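Local coordinates for protein polycyclic ketone monooxygenase (Myceliophthora thermophila, PDB 5MQ6) that uses FAD and NADPH to insert one oxygen atom beside the carbonyl of ketones, bulky polycyclic ones above all, giving esters or lactones, at residues S363-V374 and K585-V593; R562-T572 and G644-A655. All coordinates share one frame; numbering follows the deposited sequence.

Overall arrangement
Contact 1 is bonded mainly from side chain to backbone, contact 2 mainly from backbone to backbone, so one chain joins its distant parts in both ways. In contact 1 a loop following the short helix 363-366 wraps a buried tryptophan. In contact 2 two strands pair, and a salt bridge closes one end. Both are partly buried; contact 2 has the smaller share of buried residues and lies farther out, about 31 Å between its centre and that of the chain against about 21 Å. The two do not touch, their nearest atoms being about 13 Å apart, yet helix 573-585 runs from the strand 567-571 side of contact 2 to segment 585-593 of contact 1.

Contact 1. Residues S363-V374 and K585-V593; sequences SAVIGSPRHGIV and KHAGWFASV
Ser363 O is held by two donors arriving from opposite faces of its carbonyl plane: Gly367 N, which closes a helical turn, and the indole NE1 of Trp589, 2.9 Å from Ser363 O. Helix 363-366 ends here, and an ST turn (Arg370 N to Ser368 OG, which also bonds Thr341 O) continues the wrap round one tryptophan. The indole bond is moderately bent (149° at the hydrogen), and the oxygen lies close to the ring plane. Trp589 sends CG anti to its backbone N (chi1 -166°), which carries the indole across to the helix. Gly367 CA packs off-centre over the five-membered ring in a CH-pi contact, while Ser368 CB meets the far corner, CH2, at 3.6 Å. Val374 crosses the indole at about a right angle, its CG2 3.8 Å from Trp589 CE3. An alanine in place of Trp589 would probably leave Ser363 O without its second donor and open a gap between Gly367, Ser368 and Val374. At the backbone angles of Gly367 (phi 116°) a CB would jam against the preceding carbonyl O. Alongside, Val365 O meets the edge of the Phe590 ring, and Val365 CG1 rests 3.7 Å from Val593 CG2. Val374 also touches helix 378-406. One water donates to both Val374 O and Lys585 O, and Ser592 OG donates to Ala364 O at 2.8 Å from above the carbonyl plane.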
loop_
_atom_site.group_PDB
_atom_site.type_symbol
_atom_site.label_atom_id
_atom_site.label_comp_id
_atom_site.label_asym_id
_atom_site.label_seq_id
_atom_site.Cartn_x
_atom_site.Cartn_y
_atom_site.Cartn_z
ATOM N N SER A 363 -5.057 -13.129 10.108
ATOM C CA SER A 363 -3.787 -13.385 10.802
ATOM C C SER A 363 -2.876 -14.369 10.026
ATOM O O SER A 363 -1.639 -14.399 10.216
ATOM C CB SER A 363 -4.149 -14.005 12.168
ATOM O OG SER A 363 -4.824 -15.258 11.953
ATOM N N ALA A 364 -3.471 -15.149 9.127
ATOM C CA ALA A 364 -2.701 -16.019 8.247
ATOM C C ALA A 364 -1.614 -15.232 7.560
ATOM O O ALA A 364 -0.580 -15.733 7.285
ATOM C CB ALA A 364 -3.615 -16.677 7.169
ATOM N N VAL A 365 -1.905 -14.011 7.180
ATOM C CA VAL A 365 -0.933 -13.234 6.432
ATOM C C VAL A 365 -0.266 -12.165 7.238
ATOM O O VAL A 365 0.712 -11.649 6.763
ATOM C CB VAL A 365 -1.413 -12.607 5.133
ATOM C CG1 VAL A 365 -1.534 -13.701 4.059
ATOM C CG2 VAL A 365 -2.694 -11.795 5.337
ATOM N N ILE A 366 -0.825 -11.809 8.386
ATOM C CA ILE A 366 -0.278 -10.768 9.269
ATOM C C ILE A 366 0.595 -11.296 10.413
ATOM O O ILE A 366 1.608 -10.677 10.742
ATOM C CB ILE A 366 -1.471 -9.951 9.855
ATOM C CG1 ILE A 366 -2.140 -9.197 8.749
ATOM C CG2 ILE A 366 -1.017 -9.055 10.936
ATOM C CD1 ILE A 366 -1.191 -8.516 7.824
ATOM N N GLY A 367 0.256 -12.459 10.966
ATOM C CA GLY A 367 0.928 -12.958 12.166
ATOM C C GLY A 367 -0.103 -13.025 13.271
ATOM O O GLY A 367 -1.156 -12.410 13.187
ATOM N N SER A 368 0.213 -13.727 14.327
ATOM C CA SER A 368 -0.571 -13.746 15.548
ATOM C C SER A 368 0.356 -13.942 16.686
ATOM O O SER A 368 1.222 -14.742 16.550
ATOM C CB SER A 368 -1.529 -14.968 15.535
ATOM O OG SER A 368 -2.329 -14.992 16.700
ATOM N N PRO A 369 0.182 -13.253 17.829
ATOM C CA PRO A 369 1.044 -13.624 18.960
ATOM C C PRO A 369 0.534 -14.788 19.785
ATOM O O PRO A 369 1.062 -15.052 20.891
ATOM C CB PRO A 369 0.988 -12.384 19.856
ATOM C CG PRO A 369 -0.389 -11.801 19.620
ATOM C CD PRO A 369 -0.688 -12.125 18.173
ATOM N N ARG A 370 -0.506 -15.464 19.353
ATOM C CA ARG A 370 -1.192 -16.328 20.280
ATOM C C ARG A 370 -0.908 -17.778 20.055
ATOM O O ARG A 370 -1.369 -18.588 20.845
ATOM C CB ARG A 370 -2.669 -16.102 20.090
ATOM C CG ARG A 370 -3.491 -16.496 21.256
ATOM C CD ARG A 370 -4.780 -17.019 20.750
ATOM N NE ARG A 370 -5.777 -15.989 20.692
ATOM C CZ ARG A 370 -6.916 -16.107 20.012
ATOM N NH1 ARG A 370 -7.161 -17.203 19.255
ATOM N NH2 ARG A 370 -7.814 -15.100 20.059
ATOM N N HIS A 371 -0.249 -18.134 18.959
ATOM C CA HIS A 371 -0.187 -19.516 18.608
ATOM C C HIS A 371 1.218 -20.031 18.503
ATOM O O HIS A 371 1.390 -21.064 17.922
ATOM C CB HIS A 371 -0.920 -19.793 17.279
ATOM C CG HIS A 371 -2.344 -19.403 17.298
ATOM N ND1 HIS A 371 -3.333 -20.230 17.780
ATOM C CD2 HIS A 371 -2.953 -18.253 16.954
ATOM C CE1 HIS A 371 -4.494 -19.616 17.695
ATOM N NE2 HIS A 371 -4.288 -18.410 17.210
ATOM N N GLY A 372 2.218 -19.360 19.044
ATOM C CA GLY A 372 3.621 -19.826 18.922
ATOM C C GLY A 372 4.203 -19.577 17.532
ATOM O O GLY A 372 3.650 -18.808 16.769
ATOM N N ILE A 373 5.298 -20.267 17.225
ATOM C CA ILE A 373 5.998 -20.203 15.976
ATOM C C ILE A 373 5.815 -21.526 15.304
ATOM O O ILE A 373 5.849 -22.555 15.951
ATOM C CB ILE A 373 7.482 -19.894 16.239
ATOM C CG1 ILE A 373 7.604 -18.396 16.599
ATOM C CG2 ILE A 373 8.344 -20.247 15.022
ATOM C CD1 ILE A 373 8.765 -18.007 17.486
ATOM N N VAL A 374 5.615 -21.518 14.005
ATOM C CA VAL A 374 5.318 -22.732 13.326
ATOM C C VAL A 374 6.624 -23.445 13.083
ATOM O O VAL A 374 7.489 -22.868 12.514
ATOM C CB VAL A 374 4.564 -22.471 12.023
ATOM C CG1 VAL A 374 4.443 -23.737 11.192
ATOM C CG2 VAL A 374 3.175 -21.926 12.353
ATOM N N LYS A 585 13.429 -17.995 10.843
ATOM C CA LYS A 585 12.752 -18.786 11.872
ATOM C C LYS A 585 11.199 -18.654 11.824
ATOM O O LYS A 585 10.462 -19.519 12.315
ATOM C CB LYS A 585 13.319 -18.345 13.187
ATOM C CG LYS A 585 12.840 -19.097 14.371
ATOM C CD LYS A 585 13.686 -18.759 15.568
ATOM C CE LYS A 585 13.115 -17.655 16.348
ATOM N NZ LYS A 585 14.144 -17.278 17.353
ATOM N N HIS A 586 10.714 -17.536 11.288
ATOM C CA HIS A 586 9.284 -17.259 11.231
ATOM C C HIS A 586 8.569 -17.660 9.930
ATOM O O HIS A 586 7.337 -17.479 9.836
ATOM C CB HIS A 586 9.081 -15.752 11.466
ATOM C CG HIS A 586 9.352 -15.329 12.863
ATOM N ND1 HIS A 586 8.364 -15.192 13.795
ATOM C CD2 HIS A 586 10.511 -15.034 13.504
ATOM C CE1 HIS A 586 8.893 -14.788 14.940
ATOM N NE2 HIS A 586 10.206 -14.737 14.804
ATOM N N ALA A 587 9.318 -18.215 8.951
ATOM C CA ALA A 587 8.866 -18.427 7.580
ATOM C C ALA A 587 7.728 -19.459 7.470
ATOM O O ALA A 587 6.841 -19.330 6.629
ATOM C CB ALA A 587 10.054 -18.799 6.680
ATOM N N GLY A 588 7.733 -20.433 8.349
ATOM C CA GLY A 588 6.677 -21.459 8.398
ATOM C C GLY A 588 5.281 -20.871 8.545
ATOM O O GLY A 588 4.359 -21.373 7.938
ATOM N N TRP A 589 5.138 -19.774 9.277
ATOM C CA TRP A 589 3.846 -19.082 9.340
ATOM C C TRP A 589 3.293 -18.821 7.934
ATOM O O TRP A 589 2.113 -19.028 7.675
ATOM C CB TRP A 589 3.922 -17.772 10.142
ATOM C CG TRP A 589 2.584 -17.284 10.454
ATOM C CD1 TRP A 589 1.793 -16.518 9.661
ATOM C CD2 TRP A 589 1.834 -17.550 11.628
ATOM N NE1 TRP A 589 0.573 -16.282 10.285
ATOM C CE2 TRP A 589 0.571 -16.915 11.477
ATOM C CE3 TRP A 589 2.098 -18.278 12.804
ATOM C CZ2 TRP A 589 -0.439 -16.992 12.454
ATOM C CZ3 TRP A 589 1.123 -18.352 13.770
ATOM C CH2 TRP A 589 -0.158 -17.727 13.579
ATOM N N PHE A 590 4.165 -18.428 7.019
ATOM C CA PHE A 590 3.717 -17.951 5.711
ATOM C C PHE A 590 3.521 -19.000 4.622
ATOM O O PHE A 590 3.141 -18.684 3.484
ATOM C CB PHE A 590 4.508 -16.724 5.309
ATOM C CG PHE A 590 4.485 -15.637 6.382
ATOM C CD1 PHE A 590 3.420 -14.748 6.469
ATOM C CD2 PHE A 590 5.479 -15.547 7.324
ATOM C CE1 PHE A 590 3.339 -13.800 7.499
ATOM C CE2 PHE A 590 5.449 -14.555 8.330
ATOM C CZ PHE A 590 4.369 -13.652 8.409
ATOM N N ALA A 591 3.651 -20.269 5.010
ATOM C CA ALA A 591 3.062 -21.365 4.197
ATOM C C ALA A 591 1.579 -21.167 3.950
ATOM O O ALA A 591 1.037 -21.676 2.959
ATOM C CB ALA A 591 3.260 -22.686 4.895
ATOM N N SER A 592 0.930 -20.422 4.859
ATOM C CA SER A 592 -0.417 -19.937 4.622
ATOM C C SER A 592 -0.664 -19.395 3.224
ATOM O O SER A 592 -1.752 -19.451 2.731
ATOM C CB SER A 592 -0.779 -18.861 5.624
ATOM O OG SER A 592 -0.026 -17.680 5.381
ATOM N N VAL A 593 0.349 -18.882 2.566
ATOM C CA VAL A 593 0.170 -18.227 1.304
ATOM C C VAL A 593 0.229 -19.219 0.111
ATOM O O VAL A 593 -0.204 -18.901 -0.967
ATOM C CB VAL A 593 1.163 -17.061 1.296
ATOM C CG1 VAL A 593 1.910 -16.881 0.014
ATOM C CG2 VAL A 593 0.421 -15.807 1.746
HETATM O O HOH W 1 7.745 -20.309 11.627
#

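Contact 2. Residues R562-T572 and G644-A655; sequences RVDGDALVEVT and GSLKGFDISSRA
Arg562 grips backbone carbonyls at one margin of a strand pair, Asp566 meets Arg654 at the other, and Leu568 lies between. Arg562, bent at chi3, reaches NH1 to Gly644 O at 2.9 Å, on a lone pair in the carbonyl plane, and more weakly to Ser645 O. Arg654 holds the Asp566 carboxylate side-on: NE lies 2.7 Å from OD1 and NH2 3.1 Å from OD2, both on syn lone pairs, with the two flat groups 30° apart. The Arg654 backbone N adds a nearly straight bond to Asp566 O (169°), while Arg654 NH1 donates to Arg193 O. Leu568 N points almost straight (178°) at Ser652 O, 2.9 Å away, and Leu568 CB lies 3.7 Å from Ser652 OG. On the face of Val569, Ile651 and Phe649, Val569 CG1 sits 3.5 Å from Phe649 CD1, and both Val569 and Ile651 rest on Ala559 of helix 541-562. Past Val571, Thr572 N meets Gly648 O at 2.9 Å; Thr572 also N-caps helix 573-585 through Ala575 N. Alternating hydrogen-bonded (Leu568 with Ser652, Glu570 with Asp650) and non-hydrogen-bonded pairs (Val569 with Ile651, Val571 with Phe649) mark a two-stranded antiparallel sheet, joining C-terminal strand 649-653 to strand 567-571, which links helices 541-562 and 573-585.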
loop_
_atom_site.group_PDB
_atom_site.type_symbol
_atom_site.label_atom_id
_atom_site.label_comp_id
_atom_site.label_asym_id
_atom_site.label_seq_id
_atom_site.Cartn_x
_atom_site.Cartn_y
_atom_site.Cartn_z
ATOM N N ARG A 562 24.060 10.864 21.320
ATOM C CA ARG A 562 25.301 10.242 21.725
ATOM C C ARG A 562 26.562 10.878 21.167
ATOM O O ARG A 562 27.550 10.973 21.904
ATOM C CB ARG A 562 25.279 8.761 21.456
ATOM C CG ARG A 562 24.445 7.997 22.477
ATOM C CD ARG A 562 24.376 6.542 22.173
ATOM N NE ARG A 562 25.701 5.915 22.023
ATOM C CZ ARG A 562 25.873 4.635 21.773
ATOM N NH1 ARG A 562 24.855 3.815 21.604
ATOM N NH2 ARG A 562 27.069 4.164 21.659
ATOM N N VAL A 563 26.548 11.346 19.903
ATOM C CA VAL A 563 27.727 12.077 19.351
ATOM C C VAL A 563 27.686 13.596 19.494
ATOM O O VAL A 563 28.534 14.339 18.924
ATOM C CB VAL A 563 27.867 11.709 17.881
ATOM C CG1 VAL A 563 27.962 10.199 17.724
ATOM C CG2 VAL A 563 26.736 12.309 17.014
ATOM N N ASP A 564 26.703 14.096 20.222
ATOM C CA ASP A 564 26.419 15.523 20.300
ATOM C C ASP A 564 26.310 16.237 18.918
ATOM O O ASP A 564 26.939 17.281 18.641
ATOM C CB ASP A 564 27.455 16.252 21.172
ATOM C CG ASP A 564 27.050 17.636 21.492
ATOM O OD1 ASP A 564 25.842 18.002 21.492
ATOM O OD2 ASP A 564 27.963 18.411 21.730
ATOM N N GLY A 565 25.431 15.679 18.114
ATOM C CA GLY A 565 25.037 16.232 16.807
ATOM C C GLY A 565 25.964 15.682 15.713
ATOM O O GLY A 565 27.212 15.631 15.861
ATOM N N ASP A 566 25.324 15.289 14.605
ATOM C CA ASP A 566 26.001 14.909 13.382
ATOM C C ASP A 566 26.593 13.546 13.422
ATOM O O ASP A 566 27.811 13.343 13.295
ATOM C CB ASP A 566 26.980 16.002 12.885
ATOM C CG ASP A 566 27.251 15.919 11.386
ATOM O OD1 ASP A 566 26.665 15.107 10.611
ATOM O OD2 ASP A 566 28.116 16.725 10.972
ATOM N N ALA A 567 25.679 12.582 13.463
ATOM C CA ALA A 567 26.035 11.149 13.473
ATOM C C ALA A 567 26.110 10.484 12.163
ATOM O O ALA A 567 25.359 10.807 11.175
ATOM C CB ALA A 567 25.094 10.389 14.418
ATOM N N LEU A 568 26.972 9.473 12.172
ATOM C CA LEU A 568 27.010 8.501 11.144
ATOM C C LEU A 568 26.568 7.198 11.777
ATOM O O LEU A 568 27.274 6.696 12.636
ATOM C CB LEU A 568 28.435 8.429 10.589
ATOM C CG LEU A 568 28.611 7.475 9.416
ATOM C CD1 LEU A 568 27.824 7.973 8.200
ATOM C CD2 LEU A 568 30.069 7.292 9.084
ATOM N N VAL A 569 25.471 6.615 11.270
ATOM C CA VAL A 569 24.811 5.513 11.873
ATOM C C VAL A 569 24.662 4.428 10.869
ATOM O O VAL A 569 23.989 4.632 9.845
ATOM C CB VAL A 569 23.355 5.911 12.244
ATOM C CG1 VAL A 569 22.690 4.757 12.958
ATOM C CG2 VAL A 569 23.363 7.100 13.132
ATOM N N GLU A 570 25.192 3.238 11.171
ATOM C CA GLU A 570 25.252 2.154 10.169
ATOM C C GLU A 570 25.108 0.836 10.854
ATOM O O GLU A 570 25.882 0.532 11.757
ATOM C CB GLU A 570 26.599 2.127 9.420
ATOM C CG GLU A 570 26.511 1.238 8.203
ATOM C CD GLU A 570 27.740 1.215 7.323
ATOM O OE1 GLU A 570 28.667 1.977 7.562
ATOM O OE2 GLU A 570 27.768 0.418 6.388
ATOM N N VAL A 571 24.081 0.082 10.493
ATOM C CA VAL A 571 23.943 -1.272 11.074
ATOM C C VAL A 571 25.161 -2.172 10.648
ATOM O O VAL A 571 25.670 -2.079 9.493
ATOM C CB VAL A 571 22.638 -1.966 10.706
ATOM C CG1 VAL A 571 22.505 -2.272 9.225
ATOM C CG2 VAL A 571 22.452 -3.277 11.511
ATOM N N THR A 572 25.575 -3.038 11.544
ATOM C CA THR A 572 26.663 -3.965 11.159
ATOM C C THR A 572 26.153 -5.186 10.343
ATOM O O THR A 572 24.990 -5.564 10.411
ATOM C CB THR A 572 27.398 -4.486 12.389
ATOM O OG1 THR A 572 26.478 -5.185 13.189
ATOM C CG2 THR A 572 27.975 -3.333 13.235
ATOM N N GLY A 644 19.406 3.203 25.010
ATOM C CA GLY A 644 20.261 4.008 24.164
ATOM C C GLY A 644 21.454 3.276 23.601
ATOM O O GLY A 644 22.289 3.936 22.901
ATOM N N SER A 645 21.576 1.945 23.853
ATOM C CA SER A 645 22.775 1.211 23.381
ATOM C C SER A 645 22.824 1.044 21.854
ATOM O O SER A 645 23.879 0.874 21.277
ATOM C CB SER A 645 22.917 -0.142 24.074
ATOM O OG SER A 645 21.786 -0.975 23.853
ATOM N N LEU A 646 21.660 1.013 21.191
ATOM C CA LEU A 646 21.606 0.819 19.773
ATOM C C LEU A 646 22.407 -0.377 19.316
ATOM O O LEU A 646 23.276 -0.326 18.439
ATOM C CB LEU A 646 22.008 2.087 19.059
ATOM C CG LEU A 646 21.115 3.307 19.158
ATOM C CD1 LEU A 646 21.735 4.418 18.265
ATOM C CD2 LEU A 646 19.646 3.150 18.784
ATOM N N LYS A 647 22.109 -1.482 19.937
ATOM C CA LYS A 647 22.906 -2.686 19.790
ATOM C C LYS A 647 22.929 -3.089 18.346
ATOM O O LYS A 647 21.881 -3.087 17.724
ATOM C CB LYS A 647 22.305 -3.823 20.638
ATOM C CG LYS A 647 23.136 -5.096 20.459
ATOM C CD LYS A 647 22.717 -6.267 21.392
ATOM C CE LYS A 647 23.542 -7.527 21.135
ATOM N NZ LYS A 647 22.761 -8.772 21.460
ATOM N N GLY A 648 24.097 -3.468 17.828
ATOM C CA GLY A 648 24.190 -3.735 16.414
ATOM C C GLY A 648 24.409 -2.534 15.457
ATOM O O GLY A 648 24.650 -2.732 14.268
ATOM N N PHE A 649 24.386 -1.287 15.951
ATOM C CA PHE A 649 24.788 -0.152 15.099
ATOM C C PHE A 649 26.218 0.299 15.381
ATOM O O PHE A 649 26.657 0.398 16.511
ATOM C CB PHE A 649 23.882 1.051 15.296
ATOM C CG PHE A 649 22.545 0.946 14.651
ATOM C CD1 PHE A 649 22.361 1.312 13.317
ATOM C CD2 PHE A 649 21.472 0.509 15.360
ATOM C CE1 PHE A 649 21.088 1.215 12.721
ATOM C CE2 PHE A 649 20.180 0.391 14.775
ATOM C CZ PHE A 649 20.004 0.768 13.431
ATOM N N ASP A 650 26.944 0.590 14.323
ATOM C CA ASP A 650 28.179 1.321 14.394
ATOM C C ASP A 650 27.778 2.811 14.426
ATOM O O ASP A 650 27.127 3.311 13.498
ATOM C CB ASP A 650 29.003 0.950 13.168
ATOM C CG ASP A 650 30.424 1.579 13.165
ATOM O OD1 ASP A 650 30.636 2.803 13.559
ATOM O OD2 ASP A 650 31.325 0.826 12.717
ATOM N N ILE A 651 28.139 3.505 15.489
ATOM C CA ILE A 651 27.832 4.947 15.685
ATOM C C ILE A 651 29.182 5.648 15.709
ATOM O O ILE A 651 30.128 5.174 16.332
ATOM C CB ILE A 651 27.197 5.166 17.082
ATOM C CG1 ILE A 651 25.902 4.407 17.261
ATOM C CG2 ILE A 651 26.933 6.584 17.390
ATOM C CD1 ILE A 651 24.806 4.752 16.290
ATOM N N SER A 652 29.250 6.791 15.101
ATOM C CA SER A 652 30.480 7.598 15.064
ATOM C C SER A 652 30.086 8.977 14.626
ATOM O O SER A 652 28.904 9.232 14.328
ATOM C CB SER A 652 31.515 7.021 14.129
ATOM O OG SER A 652 31.019 7.091 12.794
ATOM N N SER A 653 31.036 9.902 14.621
ATOM C CA SER A 653 30.740 11.242 14.213
ATOM C C SER A 653 30.842 11.288 12.706
ATOM O O SER A 653 31.806 10.812 12.176
ATOM C CB SER A 653 31.736 12.192 14.731
ATOM O OG SER A 653 31.257 13.452 14.381
ATOM N N ARG A 654 29.895 11.902 12.043
ATOM C CA ARG A 654 29.935 12.006 10.587
ATOM C C ARG A 654 30.989 13.057 10.213
ATOM O O ARG A 654 31.652 12.932 9.205
ATOM C CB ARG A 654 28.567 12.432 10.011
ATOM C CG ARG A 654 28.476 12.293 8.470
ATOM C CD ARG A 654 27.328 13.106 7.848
ATOM N NE ARG A 654 27.589 14.503 8.142
ATOM C CZ ARG A 654 28.397 15.275 7.474
ATOM N NH1 ARG A 654 29.001 14.870 6.390
ATOM N NH2 ARG A 654 28.613 16.462 7.918
ATOM N N ALA A 655 31.167 14.078 11.019
ATOM C CA ALA A 655 32.184 15.024 10.707
ATOM C C ALA A 655 33.145 15.156 11.839
ATOM O O ALA A 655 34.122 15.871 11.622
ATOM C CB ALA A 655 31.534 16.336 10.374
ATOM O OXT ALA A 655 32.994 14.583 12.955
HETATM O O HOH W 2 27.267 1.213 20.903
HETATM O O HOH W 3 29.501 14.487 16.268
HETATM O O HOH W 4 29.296 4.885 12.105
#